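Local coordinates for protein glucuronan lyase A (Trichoderma reesei, PDB 2ZZJ) that probably cleaves beta-1,4-linked glucuronan within the chain as a polysaccharide lyase, and binds a calcium ion in its beta-jelly-roll fold, at residues T41-P46 with Q214-V219; T49-S54 with S203-G208; E66-G71 with V226-A231; L119-V124 with F168-D173. All blocks are in the same frame, centred on the assembly; numbering follows the deposited sequence.

The chain folds as a beta-jelly roll of two antiparallel sheets. Following the chain from the N terminus, the first segment met is the end of strand 37-43, and contact 1 closes the longest of the four loops by pairing it with the start of strand 216-227. Contact 2 is nested inside that loop: residues 49-54, leading into strand 53-63, meet helix 202-207 and touch contact 1 through Thr-41 with Ser-54. Strand 66-76 then takes the far end of strand 216-227 in contact 3, which crosses contacts 1 and 2 along the chain. Contact 4, nested within all three, joins the two sheets across the core and touches contact 3 where Phe-230 meets Trp-171.

Contact 1: T41-P46 with Q214-V219; sequences TQTYTP and QGFRQV
Phe-216 lays its ring across the threonines of the facing strand, CE1 coming to 3.7 Å from Thr-41 CB and CD1 to 3.3 Å from Thr-43 OG1, which sits at the ring edge. With CG anti to the backbone N (chi1 179°), the ring reaches along the sheet surface from its own partner Thr-43 to Thr-41. Thr-41 CG2 also lies alongside Gln-218 CG, at 4.0 Å. Thr-41, Thr-43, Phe-216 and Gln-218 share this face. Gln-42 and Arg-217 occupy the other, where Trp-204 packs on both. Between these two residues the antiparallel strands make a hydrogen-bonded pair: Gln-42 N to Arg-217 O is 3.0 Å and Arg-217 N to Gln-42 O is 2.9 Å, the latter nearly straight at 174°. Beyond the strand, Tyr-44 N donates to Gly-215 O at 2.7 Å. Arg-217 bends back at chi2 (-81°), so that Arg-217 NE donates to Gln-214 O at 2.9 Å, and its side chain makes a cation-pi contact with Trp-80. The cross-strand polar bonds are thus all backbone ones, so the main chain sets the register, while Thr-41 OG1 and Arg-217 NH1 bond Thr-23 OG1 and Gln-81 O elsewhere in the fold.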
loop_
_atom_site.group_PDB
_atom_site.type_symbol
_atom_site.label_atom_id
_atom_site.label_comp_id
_atom_site.label_asym_id
_atom_site.label_seq_id
_atom_site.Cartn_x
_atom_site.Cartn_y
_atom_site.Cartn_z
ATOM N N THR A 41 13.972 0.521 3.352
ATOM C CA THR A 41 14.676 -0.787 3.386
ATOM C C THR A 41 14.200 -1.643 4.546
ATOM O O THR A 41 13.724 -1.119 5.593
ATOM C CB THR A 41 16.230 -0.644 3.407
ATOM O OG1 THR A 41 16.688 -0.386 4.746
ATOM C CG2 THR A 41 16.683 0.456 2.467
ATOM N N GLN A 42 14.288 -2.957 4.359
ATOM C CA GLN A 42 14.049 -3.902 5.448
ATOM C C GLN A 42 15.087 -5.022 5.398
ATOM O O GLN A 42 15.592 -5.364 4.324
ATOM C CB GLN A 42 12.640 -4.498 5.401
ATOM C CG GLN A 42 11.593 -3.670 6.184
ATOM C CD GLN A 42 11.891 -3.734 7.696
ATOM O OE1 GLN A 42 12.599 -4.647 8.150
ATOM N NE2 GLN A 42 11.369 -2.770 8.466
ATOM N N THR A 43 15.420 -5.575 6.560
ATOM C CA THR A 43 16.494 -6.570 6.654
ATOM C C THR A 43 15.987 -7.742 7.457
ATOM O O THR A 43 15.510 -7.574 8.594
ATOM C CB THR A 43 17.771 -5.986 7.339
ATOM O OG1 THR A 43 18.276 -4.880 6.587
ATOM C CG2 THR A 43 18.882 -7.059 7.460
ATOM N N TYR A 44 16.053 -8.929 6.872
ATOM C CA TYR A 44 15.565 -10.124 7.549
ATOM C C TYR A 44 16.559 -10.436 8.675
ATOM O O TYR A 44 17.763 -10.296 8.471
ATOM C CB TYR A 44 15.491 -11.323 6.580
ATOM C CG TYR A 44 14.864 -12.553 7.218
ATOM C CD1 TYR A 44 13.516 -12.571 7.581
ATOM C CD2 TYR A 44 15.638 -13.700 7.489
ATOM C CE1 TYR A 44 12.943 -13.699 8.189
ATOM C CE2 TYR A 44 15.075 -14.826 8.099
ATOM C CZ TYR A 44 13.748 -14.824 8.453
ATOM O OH TYR A 44 13.185 -15.938 9.051
ATOM N N THR A 45 16.043 -10.836 9.841
ATOM C CA THR A 45 16.894 -11.137 11.026
ATOM C C THR A 45 16.364 -12.433 11.650
ATOM O O THR A 45 15.337 -12.437 12.337
ATOM C CB THR A 45 16.889 -9.988 12.084
ATOM O OG1 THR A 45 15.546 -9.766 12.521
ATOM C CG2 THR A 45 17.443 -8.681 11.523
ATOM N N PRO A 46 17.033 -13.567 11.358
ATOM C CA PRO A 46 16.573 -14.836 11.920
ATOM C C PRO A 46 16.443 -14.724 13.445
ATOM O O PRO A 46 17.234 -14.020 14.089
ATOM C CB PRO A 46 17.682 -15.820 11.525
ATOM C CG PRO A 46 18.280 -15.237 10.278
ATOM C CD PRO A 46 18.230 -13.729 10.514
ATOM N N GLN A 214 17.857 -12.837 -0.571
ATOM C CA GLN A 214 17.980 -11.384 -0.502
ATOM C C GLN A 214 17.263 -10.884 0.768
ATOM O O GLN A 214 16.092 -10.453 0.722
ATOM C CB GLN A 214 17.391 -10.723 -1.761
ATOM C CG GLN A 214 17.693 -9.228 -1.854
ATOM C CD GLN A 214 17.224 -8.683 -3.182
ATOM O OE1 GLN A 214 16.046 -8.407 -3.365
ATOM N NE2 GLN A 214 18.146 -8.560 -4.129
ATOM N N GLY A 215 17.971 -10.963 1.893
ATOM C CA GLY A 215 17.425 -10.535 3.181
ATOM C C GLY A 215 17.456 -9.032 3.370
ATOM O O GLY A 215 16.857 -8.514 4.322
ATOM N N PHE A 216 18.136 -8.327 2.474
ATOM C CA PHE A 216 18.142 -6.874 2.487
ATOM C C PHE A 216 17.356 -6.376 1.281
ATOM O O PHE A 216 17.809 -6.503 0.134
ATOM C CB PHE A 216 19.569 -6.339 2.434
ATOM C CG PHE A 216 19.664 -4.836 2.422
ATOM C CD1 PHE A 216 19.157 -4.083 3.490
ATOM C CD2 PHE A 216 20.318 -4.166 1.368
ATOM C CE1 PHE A 216 19.275 -2.668 3.513
ATOM C CE2 PHE A 216 20.423 -2.782 1.378
ATOM C CZ PHE A 216 19.885 -2.029 2.449
ATOM N N ARG A 217 16.204 -5.785 1.553
ATOM C CA ARG A 217 15.257 -5.426 0.493
ATOM C C ARG A 217 15.120 -3.917 0.415
ATOM O O ARG A 217 15.034 -3.271 1.451
ATOM C CB ARG A 217 13.902 -6.062 0.772
ATOM C CG ARG A 217 13.882 -7.611 0.686
ATOM C CD ARG A 217 13.767 -8.023 -0.790
ATOM N NE ARG A 217 13.940 -9.466 -0.985
ATOM C CZ ARG A 217 13.575 -10.117 -2.086
ATOM N NH1 ARG A 217 12.985 -9.455 -3.102
ATOM N NH2 ARG A 217 13.764 -11.442 -2.159
ATOM N N GLN A 218 15.079 -3.363 -0.798
ATOM C CA GLN A 218 15.003 -1.899 -0.991
ATOM C C GLN A 218 13.935 -1.497 -2.008
ATOM O O GLN A 218 13.876 -2.056 -3.115
ATOM C CB GLN A 218 16.330 -1.327 -1.472
ATOM C CG GLN A 218 17.573 -1.820 -0.694
ATOM C CD GLN A 218 18.817 -1.353 -1.341
ATOM O OE1 GLN A 218 19.468 -2.097 -2.081
ATOM N NE2 GLN A 218 19.161 -0.109 -1.087
ATOM N N VAL A 219 13.117 -0.507 -1.639
ATOM C CA VAL A 219 12.064 0.024 -2.520
ATOM C C VAL A 219 12.077 1.551 -2.343
ATOM O O VAL A 219 12.188 2.029 -1.195
ATOM C CB VAL A 219 10.664 -0.534 -2.180
ATOM C CG1 VAL A 219 9.603 0.075 -3.197
ATOM C CG2 VAL A 219 10.655 -2.083 -2.230
#

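Contact 2: T49-S54 with S203-G208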
loop_
_atom_site.group_PDB
_atom_site.type_symbol
_atom_site.label_atom_id
_atom_site.label_comp_id
_atom_site.label_asym_id
_atom_site.label_seq_id
_atom_site.Cartn_x
_atom_site.Cartn_y
_atom_site.Cartn_z
ATOM N N THR A 49 10.678 -12.354 16.118
ATOM C CA THR A 49 9.301 -12.827 15.986
ATOM C C THR A 49 8.334 -11.699 15.636
ATOM O O THR A 49 7.143 -11.949 15.491
ATOM C CB THR A 49 8.793 -13.506 17.274
ATOM O OG1 THR A 49 8.997 -12.619 18.373
ATOM C CG2 THR A 49 9.553 -14.801 17.540
ATOM N N GLY A 50 8.851 -10.477 15.525
ATOM C CA GLY A 50 8.024 -9.298 15.189
ATOM C C GLY A 50 7.844 -9.039 13.689
ATOM O O GLY A 50 8.095 -9.918 12.855
ATOM N N ARG A 51 7.431 -7.819 13.345
ATOM C CA ARG A 51 7.067 -7.501 11.953
ATOM C C ARG A 51 8.066 -6.562 11.312
ATOM O O ARG A 51 8.980 -6.076 11.973
ATOM C CB ARG A 51 5.612 -7.005 11.858
ATOM C CG ARG A 51 4.612 -8.131 12.075
ATOM C CD ARG A 51 3.174 -7.697 11.949
ATOM N NE ARG A 51 2.208 -8.789 12.161
ATOM C CZ ARG A 51 1.785 -9.198 13.360
ATOM N NH1 ARG A 51 2.240 -8.607 14.463
ATOM N NH2 ARG A 51 0.890 -10.181 13.468
ATOM N N TYR A 52 7.923 -6.348 10.000
ATOM C CA TYR A 52 8.972 -5.735 9.215
ATOM C C TYR A 52 8.378 -4.614 8.353
ATOM O O TYR A 52 8.390 -4.693 7.119
ATOM C CB TYR A 52 9.578 -6.797 8.301
ATOM C CG TYR A 52 10.455 -7.863 8.963
ATOM C CD1 TYR A 52 11.816 -7.648 9.164
ATOM C CD2 TYR A 52 9.922 -9.128 9.300
ATOM C CE1 TYR A 52 12.645 -8.662 9.739
ATOM C CE2 TYR A 52 10.742 -10.139 9.861
ATOM C CZ TYR A 52 12.084 -9.887 10.072
ATOM O OH TYR A 52 12.890 -10.891 10.603
ATOM N N HIS A 53 7.860 -3.578 9.009
ATOM C CA HIS A 53 7.287 -2.409 8.315
ATOM C C HIS A 53 8.324 -1.313 8.193
ATOM O O HIS A 53 8.910 -0.881 9.196
ATOM C CB HIS A 53 6.166 -1.779 9.140
ATOM C CG HIS A 53 4.960 -2.625 9.330
ATOM N ND1 HIS A 53 4.828 -3.502 10.388
ATOM C CD2 HIS A 53 3.781 -2.653 8.666
ATOM C CE1 HIS A 53 3.632 -4.051 10.350
ATOM N NE2 HIS A 53 2.974 -3.552 9.319
ATOM N N SER A 54 8.533 -0.817 6.981
ATOM C CA SER A 54 9.248 0.461 6.792
ATOM C C SER A 54 8.302 1.349 5.968
ATOM O O SER A 54 8.236 1.211 4.750
ATOM C CB SER A 54 10.575 0.267 6.071
ATOM O OG SER A 54 11.555 -0.322 6.900
ATOM N N SER A 203 5.320 -11.444 4.575
ATOM C CA SER A 203 5.489 -12.898 4.503
ATOM C C SER A 203 6.638 -13.406 5.365
ATOM O O SER A 203 6.606 -14.582 5.796
ATOM C CB SER A 203 5.672 -13.356 3.058
ATOM O OG SER A 203 4.437 -13.320 2.363
ATOM N N TRP A 204 7.649 -12.558 5.608
ATOM C CA TRP A 204 8.762 -12.931 6.468
ATOM C C TRP A 204 8.228 -13.318 7.854
ATOM O O TRP A 204 8.617 -14.358 8.410
ATOM C CB TRP A 204 9.785 -11.788 6.614
ATOM C CG TRP A 204 10.645 -11.524 5.433
ATOM C CD1 TRP A 204 10.714 -12.269 4.268
ATOM C CD2 TRP A 204 11.636 -10.488 5.300
ATOM N NE1 TRP A 204 11.669 -11.739 3.430
ATOM C CE2 TRP A 204 12.242 -10.648 4.029
ATOM C CE3 TRP A 204 12.046 -9.415 6.113
ATOM C CZ2 TRP A 204 13.229 -9.784 3.551
ATOM C CZ3 TRP A 204 13.041 -8.556 5.638
ATOM C CH2 TRP A 204 13.623 -8.752 4.357
ATOM N N HIS A 205 7.325 -12.505 8.397
ATOM C CA HIS A 205 6.708 -12.818 9.686
ATOM C C HIS A 205 5.615 -13.885 9.544
ATOM O O HIS A 205 5.656 -14.902 10.229
ATOM C CB HIS A 205 6.148 -11.549 10.336
ATOM C CG HIS A 205 5.202 -11.823 11.458
ATOM N ND1 HIS A 205 3.874 -12.138 11.252
ATOM C CD2 HIS A 205 5.396 -11.849 12.799
ATOM C CE1 HIS A 205 3.292 -12.339 12.422
ATOM N NE2 HIS A 205 4.193 -12.173 13.374
ATOM N N ASP A 206 4.654 -13.659 8.647
ATOM C CA ASP A 206 3.513 -14.545 8.504
ATOM C C ASP A 206 3.927 -15.994 8.224
ATOM O O ASP A 206 3.258 -16.925 8.687
ATOM C CB ASP A 206 2.560 -14.054 7.417
ATOM C CG ASP A 206 2.006 -12.644 7.687
ATOM O OD1 ASP A 206 2.182 -12.090 8.796
ATOM O OD2 ASP A 206 1.378 -12.080 6.764
ATOM N N ASP A 207 5.026 -16.185 7.497
ATOM C CA ASP A 207 5.391 -17.527 7.038
ATOM C C ASP A 207 6.359 -18.228 7.985
ATOM O O ASP A 207 6.523 -19.451 7.908
ATOM C CB ASP A 207 6.005 -17.500 5.641
ATOM C CG ASP A 207 5.018 -17.120 4.556
ATOM O OD1 ASP A 207 3.796 -16.954 4.815
ATOM O OD2 ASP A 207 5.499 -16.991 3.412
ATOM N N GLY A 208 7.017 -17.453 8.838
ATOM C CA GLY A 208 8.001 -17.977 9.769
ATOM C C GLY A 208 9.396 -18.138 9.198
ATOM O O GLY A 208 10.288 -18.661 9.873
HETATM O O HOH W 1 0.685 -10.286 10.028
#
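His-205 and Arg-51 overlap by their flat groups: His-205 CE1 stands over one face of the guanidinium, 3.4 Å from Arg-51 NH2, with the two planes 35° apart. Closer to the backbone, Arg-51 CG makes a CH-pi contact 3.9 Å from the centroid of the His-205 imidazole. Thr-49 O and Gly-50 O both lie at the imidazole edge, the former 3.2 Å from His-205 CD2. Alongside, Trp-204 directs its edge at the Tyr-52 ring in a T-shaped pair, planes at 88°, with Trp-204 CE3 over the ring centre and 3.5 Å from Tyr-52 CD1. In the second shell, His-205 ND1 donates at 3.0 Å to the anti lone pair of Asp-206 OD1, which lies in the imidazole plane and helps to fix the ring's rotation. Asp-206 OD1 also accepts from a water at 2.6 Å, which in turn accepts from Arg-51 NE. Farther out, Trp-204 NE1 bonds Tyr-87 OH and Tyr-52 OH takes the amide of Thr-45. A T-shaped aromatic pair and a His-carboxylate hydrogen bond thus mark where helix 202-207 packs on the loop entering strand 53-63 of the jelly roll.

Contact 3: E66-G71 with V226-A231; sequences EEQFYG and VGTTFA
Phe-69 and Gly-227 form an antiparallel hydrogen-bonded pair in a sheet of the jelly roll, with Phe-69 N to Gly-227 O at 2.8 Å and Gly-227 N to Phe-69 O at 3.0 Å. Where the chain turns off the strand, the peptide joining Thr-229 to Phe-230 passes over one face of the Phe-69 ring, with Phe-230 N 3.4 Å from Phe-69 CE1; CG anti to the carbonyl carbon (chi1 -75°) sets the ring against this turn. Replacing Phe-69 by an alanine is likely to leave the 229-230 peptide without the ring it rests on, and the turn freer to shift. Thr-229 is the N-cap of the short, weakly bonded helix that follows, its OG1 bonding the amide of Asp-232. The next pair, on the other face of the sheet, sets Tyr-70 beside Val-226, both side chains pointing the same way, and Tyr-70 CE1 meets Val-226 CG1 at 3.6 Å; Tyr-70 OH bonds Gly-61 O. Gln-68 folds back at chi2 (-77°), and its NE2 donates to Glu-67 O at 2.8 Å while its OE1 comes within 3.5 Å of Val-226 CG1.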
loop_
_atom_site.group_PDB
_atom_site.type_symbol
_atom_site.label_atom_id
_atom_site.label_comp_id
_atom_site.label_asym_id
_atom_site.label_seq_id
_atom_site.Cartn_x
_atom_site.Cartn_y
_atom_site.Cartn_z
ATOM N N GLU A 66 -17.182 7.960 0.412
ATOM C CA GLU A 66 -16.529 8.912 -0.493
ATOM C C GLU A 66 -15.782 8.200 -1.603
ATOM O O GLU A 66 -15.439 7.022 -1.471
ATOM C CB GLU A 66 -15.578 9.800 0.277
ATOM C CG GLU A 66 -14.463 9.056 0.935
ATOM C CD GLU A 66 -13.606 9.940 1.788
ATOM O OE1 GLU A 66 -13.960 11.123 1.961
ATOM O OE2 GLU A 66 -12.570 9.471 2.297
ATOM N N GLU A 67 -15.570 8.914 -2.707
ATOM C CA GLU A 67 -14.699 8.455 -3.779
ATOM C C GLU A 67 -13.420 9.238 -3.591
ATOM O O GLU A 67 -13.468 10.435 -3.231
ATOM C CB GLU A 67 -15.290 8.780 -5.162
ATOM C CG GLU A 67 -14.360 8.316 -6.322
ATOM C CD GLU A 67 -14.571 9.059 -7.665
ATOM O OE1 GLU A 67 -14.428 8.409 -8.728
ATOM O OE2 GLU A 67 -14.865 10.272 -7.673
ATOM N N GLN A 68 -12.278 8.567 -3.787
ATOM C CA GLN A 68 -10.979 9.259 -3.773
ATOM C C GLN A 68 -10.077 8.668 -4.858
ATOM O O GLN A 68 -10.248 7.509 -5.232
ATOM C CB GLN A 68 -10.314 9.079 -2.420
ATOM C CG GLN A 68 -11.023 9.772 -1.212
ATOM C CD GLN A 68 -10.770 11.276 -1.168
ATOM O OE1 GLN A 68 -9.782 11.746 -0.598
ATOM N NE2 GLN A 68 -11.676 12.033 -1.750
ATOM N N PHE A 69 -9.110 9.465 -5.331
ATOM C CA PHE A 69 -8.017 8.963 -6.169
ATOM C C PHE A 69 -6.744 8.965 -5.309
ATOM O O PHE A 69 -6.547 9.856 -4.456
ATOM C CB PHE A 69 -7.778 9.880 -7.374
ATOM C CG PHE A 69 -8.833 9.765 -8.475
ATOM C CD1 PHE A 69 -8.576 9.046 -9.638
ATOM C CD2 PHE A 69 -10.073 10.393 -8.339
ATOM C CE1 PHE A 69 -9.522 8.979 -10.658
ATOM C CE2 PHE A 69 -11.028 10.322 -9.365
ATOM C CZ PHE A 69 -10.752 9.612 -10.505
ATOM N N TYR A 70 -5.876 7.984 -5.554
ATOM C CA TYR A 70 -4.564 7.884 -4.899
ATOM C C TYR A 70 -3.534 7.619 -5.996
ATOM O O TYR A 70 -3.796 6.832 -6.904
ATOM C CB TYR A 70 -4.549 6.680 -3.942
ATOM C CG TYR A 70 -5.676 6.769 -2.939
ATOM C CD1 TYR A 70 -5.489 7.408 -1.694
ATOM C CD2 TYR A 70 -6.949 6.295 -3.255
ATOM C CE1 TYR A 70 -6.570 7.528 -0.777
ATOM C CE2 TYR A 70 -8.015 6.426 -2.345
ATOM C CZ TYR A 70 -7.794 7.020 -1.121
ATOM O OH TYR A 70 -8.836 7.143 -0.238
ATOM N N GLY A 71 -2.364 8.236 -5.898
ATOM C CA GLY A 71 -1.304 8.016 -6.886
ATOM C C GLY A 71 0.024 7.921 -6.139
ATOM O O GLY A 71 0.231 8.613 -5.120
ATOM N N VAL A 226 -3.208 12.354 -2.863
ATOM C CA VAL A 226 -4.598 11.950 -2.675
ATOM C C VAL A 226 -5.424 13.126 -3.175
ATOM O O VAL A 226 -5.084 14.284 -2.900
ATOM C CB VAL A 226 -4.961 11.644 -1.176
ATOM C CG1 VAL A 226 -6.415 11.123 -1.093
ATOM C CG2 VAL A 226 -3.964 10.630 -0.559
ATOM N N GLY A 227 -6.472 12.843 -3.935
ATOM C CA GLY A 227 -7.281 13.913 -4.510
ATOM C C GLY A 227 -8.570 13.407 -5.095
ATOM O O GLY A 227 -8.960 12.252 -4.874
ATOM N N THR A 228 -9.226 14.272 -5.865
ATOM C CA THR A 228 -10.579 13.979 -6.338
ATOM C C THR A 228 -10.664 13.719 -7.828
ATOM O O THR A 228 -11.723 13.363 -8.324
ATOM C CB THR A 228 -11.585 15.093 -5.942
ATOM O OG1 THR A 228 -11.198 16.311 -6.547
ATOM C CG2 THR A 228 -11.578 15.297 -4.422
ATOM N N THR A 229 -9.545 13.872 -8.536
ATOM C CA THR A 229 -9.487 13.551 -9.978
ATOM C C THR A 229 -8.246 12.707 -10.269
ATOM O O THR A 229 -7.319 12.667 -9.449
ATOM C CB THR A 229 -9.479 14.830 -10.851
ATOM O OG1 THR A 229 -8.217 15.520 -10.747
ATOM C CG2 THR A 229 -10.610 15.785 -10.404
ATOM N N PHE A 230 -8.224 12.057 -11.433
ATOM C CA PHE A 230 -7.028 11.341 -11.886
ATOM C C PHE A 230 -5.827 12.288 -12.012
ATOM O O PHE A 230 -4.711 11.982 -11.520
ATOM C CB PHE A 230 -7.348 10.673 -13.255
ATOM C CG PHE A 230 -6.236 9.807 -13.793
ATOM C CD1 PHE A 230 -6.232 8.427 -13.594
ATOM C CD2 PHE A 230 -5.194 10.375 -14.539
ATOM C CE1 PHE A 230 -5.166 7.627 -14.095
ATOM C CE2 PHE A 230 -4.151 9.588 -15.069
ATOM C CZ PHE A 230 -4.130 8.197 -14.824
ATOM N N ALA A 231 -6.019 13.430 -12.693
ATOM C CA ALA A 231 -4.899 14.364 -12.895
ATOM C C ALA A 231 -4.323 14.868 -11.558
ATOM O O ALA A 231 -3.136 15.194 -11.492
ATOM C CB ALA A 231 -5.308 15.566 -13.772
HETATM O O HOH W 2 -13.502 12.074 -6.287
#

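Contact 4: L119-V124 with F168-D173; sequences LYSRYV and FKIWFD
The Phe-168 ring receives Tyr-123 over one face: CD2 of the tyrosine stands above its centre, 3.9 Å from Phe-168 CG, in an edge-to-face pair with planes at 56°. At the rim of the same ring, in its plane, lies Ser-121 OG, 3.6 Å from Phe-168 CZ; that hydroxyl is hydrogen-bonded to Met-111 O. Tyr-123 OH bonds Glu-180 OE1. A leucine in place of Phe-168 would probably leave the Tyr-123 edge without a flat surface to rest on and open a gap beside Ser-121. Farther along, Ile-170 CD1 touches Ser-121 CB at 3.9 Å, and Leu-119 CD2 reaches Phe-172 CD1 obliquely at 3.8 Å, while Asp-173 OD1 lies over the centre of one face of the Phe-172 ring. The axes of strands 119-124 and 168-172 approach to 9.6 Å, their directions 162° apart, a facing of two sheets, not a pairing within one. Strand 118-126 is flanked by strands 106-115 and 135-145, and strand 166-172 by strands 152-160 and 175-183, so these side chains fill the interior of the beta sandwich.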
loop_
_atom_site.group_PDB
_atom_site.type_symbol
_atom_site.label_atom_id
_atom_site.label_comp_id
_atom_site.label_asym_id
_atom_site.label_seq_id
_atom_site.Cartn_x
_atom_site.Cartn_y
_atom_site.Cartn_z
ATOM N N LEU A 119 2.176 -7.414 -9.635
ATOM C CA LEU A 119 1.407 -6.555 -8.720
ATOM C C LEU A 119 0.082 -7.204 -8.364
ATOM O O LEU A 119 -0.706 -7.544 -9.264
ATOM C CB LEU A 119 1.085 -5.226 -9.369
ATOM C CG LEU A 119 0.659 -4.051 -8.478
ATOM C CD1 LEU A 119 1.856 -3.543 -7.713
ATOM C CD2 LEU A 119 0.042 -2.933 -9.317
ATOM N N TYR A 120 -0.166 -7.343 -7.068
ATOM C CA TYR A 120 -1.439 -7.819 -6.547
ATOM C C TYR A 120 -2.158 -6.714 -5.770
ATOM O O TYR A 120 -1.508 -5.862 -5.157
ATOM C CB TYR A 120 -1.160 -8.915 -5.523
ATOM C CG TYR A 120 -0.967 -10.305 -6.081
ATOM C CD1 TYR A 120 -1.703 -11.372 -5.556
ATOM C CD2 TYR A 120 -0.038 -10.554 -7.098
ATOM C CE1 TYR A 120 -1.543 -12.667 -6.043
ATOM C CE2 TYR A 120 0.137 -11.870 -7.592
ATOM C CZ TYR A 120 -0.626 -12.905 -7.047
ATOM O OH TYR A 120 -0.460 -14.206 -7.526
ATOM N N SER A 121 -3.489 -6.759 -5.712
ATOM C CA SER A 121 -4.190 -5.916 -4.746
ATOM C C SER A 121 -5.387 -6.662 -4.222
ATOM O O SER A 121 -5.596 -7.826 -4.589
ATOM C CB SER A 121 -4.580 -4.538 -5.316
ATOM O OG SER A 121 -4.999 -3.669 -4.254
ATOM N N ARG A 122 -6.150 -6.017 -3.350
ATOM C CA ARG A 122 -7.351 -6.635 -2.789
ATOM C C ARG A 122 -8.222 -5.556 -2.225
ATOM O O ARG A 122 -7.772 -4.431 -2.061
ATOM C CB ARG A 122 -6.957 -7.567 -1.646
ATOM C CG ARG A 122 -6.452 -6.851 -0.442
ATOM C CD ARG A 122 -5.966 -7.791 0.643
ATOM N NE ARG A 122 -6.223 -7.203 1.944
ATOM C CZ ARG A 122 -6.136 -7.859 3.099
ATOM N NH1 ARG A 122 -6.388 -7.237 4.238
ATOM N NH2 ARG A 122 -5.798 -9.153 3.121
ATOM N N TYR A 123 -9.483 -5.886 -1.949
ATOM C CA TYR A 123 -10.296 -5.066 -1.084
ATOM C C TYR A 123 -11.004 -6.020 -0.129
ATOM O O TYR A 123 -11.048 -7.242 -0.379
ATOM C CB TYR A 123 -11.298 -4.217 -1.870
ATOM C CG TYR A 123 -12.169 -4.977 -2.864
ATOM C CD1 TYR A 123 -13.419 -5.513 -2.487
ATOM C CD2 TYR A 123 -11.762 -5.153 -4.165
ATOM C CE1 TYR A 123 -14.230 -6.218 -3.416
ATOM C CE2 TYR A 123 -12.552 -5.849 -5.096
ATOM C CZ TYR A 123 -13.796 -6.383 -4.712
ATOM O OH TYR A 123 -14.566 -7.077 -5.665
ATOM N N VAL A 124 -11.532 -5.452 0.951
ATOM C CA VAL A 124 -12.204 -6.193 2.014
ATOM C C VAL A 124 -13.612 -5.650 2.182
ATOM O O VAL A 124 -13.828 -4.440 2.155
ATOM C CB VAL A 124 -11.401 -6.069 3.336
ATOM C CG1 VAL A 124 -12.061 -6.804 4.467
ATOM C CG2 VAL A 124 -10.002 -6.648 3.137
ATOM N N PHE A 168 -13.656 -0.058 -7.974
ATOM C CA PHE A 168 -12.259 -0.327 -7.634
ATOM C C PHE A 168 -11.498 -0.403 -8.947
ATOM O O PHE A 168 -11.638 -1.340 -9.728
ATOM C CB PHE A 168 -12.209 -1.622 -6.815
ATOM C CG PHE A 168 -10.827 -2.021 -6.319
ATOM C CD1 PHE A 168 -10.313 -1.483 -5.143
ATOM C CD2 PHE A 168 -10.107 -3.001 -6.977
ATOM C CE1 PHE A 168 -9.055 -1.879 -4.647
ATOM C CE2 PHE A 168 -8.849 -3.407 -6.484
ATOM C CZ PHE A 168 -8.327 -2.823 -5.334
ATOM N N LYS A 169 -10.738 0.657 -9.228
ATOM C CA LYS A 169 -10.084 0.831 -10.515
ATOM C C LYS A 169 -8.610 1.121 -10.274
ATOM O O LYS A 169 -8.289 1.868 -9.359
ATOM C CB LYS A 169 -10.730 2.006 -11.265
ATOM C CG LYS A 169 -12.240 1.807 -11.448
ATOM C CD LYS A 169 -12.969 3.051 -11.965
ATOM C CE LYS A 169 -12.534 3.421 -13.369
ATOM N NZ LYS A 169 -13.359 4.599 -13.887
ATOM N N ILE A 170 -7.738 0.520 -11.089
ATOM C CA ILE A 170 -6.280 0.656 -10.934
ATOM C C ILE A 170 -5.618 0.852 -12.302
ATOM O O ILE A 170 -5.937 0.143 -13.272
ATOM C CB ILE A 170 -5.666 -0.602 -10.273
ATOM C CG1 ILE A 170 -6.317 -0.892 -8.910
ATOM C CG2 ILE A 170 -4.106 -0.472 -10.148
ATOM C CD1 ILE A 170 -5.781 -2.139 -8.164
ATOM N N TRP A 171 -4.672 1.796 -12.363
ATOM C CA TRP A 171 -3.843 2.060 -13.524
ATOM C C TRP A 171 -2.404 1.751 -13.126
ATOM O O TRP A 171 -1.998 2.028 -11.966
ATOM C CB TRP A 171 -3.888 3.540 -13.921
ATOM C CG TRP A 171 -5.107 3.978 -14.651
ATOM C CD1 TRP A 171 -5.222 4.210 -16.008
ATOM C CD2 TRP A 171 -6.382 4.262 -14.087
ATOM N NE1 TRP A 171 -6.503 4.616 -16.305
ATOM C CE2 TRP A 171 -7.233 4.670 -15.149
ATOM C CE3 TRP A 171 -6.886 4.251 -12.783
ATOM C CZ2 TRP A 171 -8.567 5.041 -14.941
ATOM C CZ3 TRP A 171 -8.232 4.640 -12.572
ATOM C CH2 TRP A 171 -9.051 5.002 -13.655
ATOM N N PHE A 172 -1.638 1.200 -14.067
ATOM C CA PHE A 172 -0.209 0.906 -13.842
ATOM C C PHE A 172 0.567 1.455 -15.042
ATOM O O PHE A 172 0.244 1.122 -16.197
ATOM C CB PHE A 172 0.018 -0.600 -13.704
ATOM C CG PHE A 172 1.440 -0.978 -13.363
ATOM C CD1 PHE A 172 1.888 -0.942 -12.036
ATOM C CD2 PHE A 172 2.331 -1.376 -14.363
ATOM C CE1 PHE A 172 3.221 -1.290 -11.731
ATOM C CE2 PHE A 172 3.640 -1.723 -14.067
ATOM C CZ PHE A 172 4.089 -1.683 -12.752
ATOM N N ASP A 173 1.546 2.306 -14.786
ATOM C CA ASP A 173 2.348 2.930 -15.845
ATOM C C ASP A 173 1.500 3.520 -16.981
ATOM O O ASP A 173 1.821 3.365 -18.171
ATOM C CB ASP A 173 3.416 1.957 -16.382
ATOM C CG ASP A 173 4.458 1.614 -15.332
ATOM O OD1 ASP A 173 4.370 2.173 -14.220
ATOM O OD2 ASP A 173 5.385 0.836 -15.606
#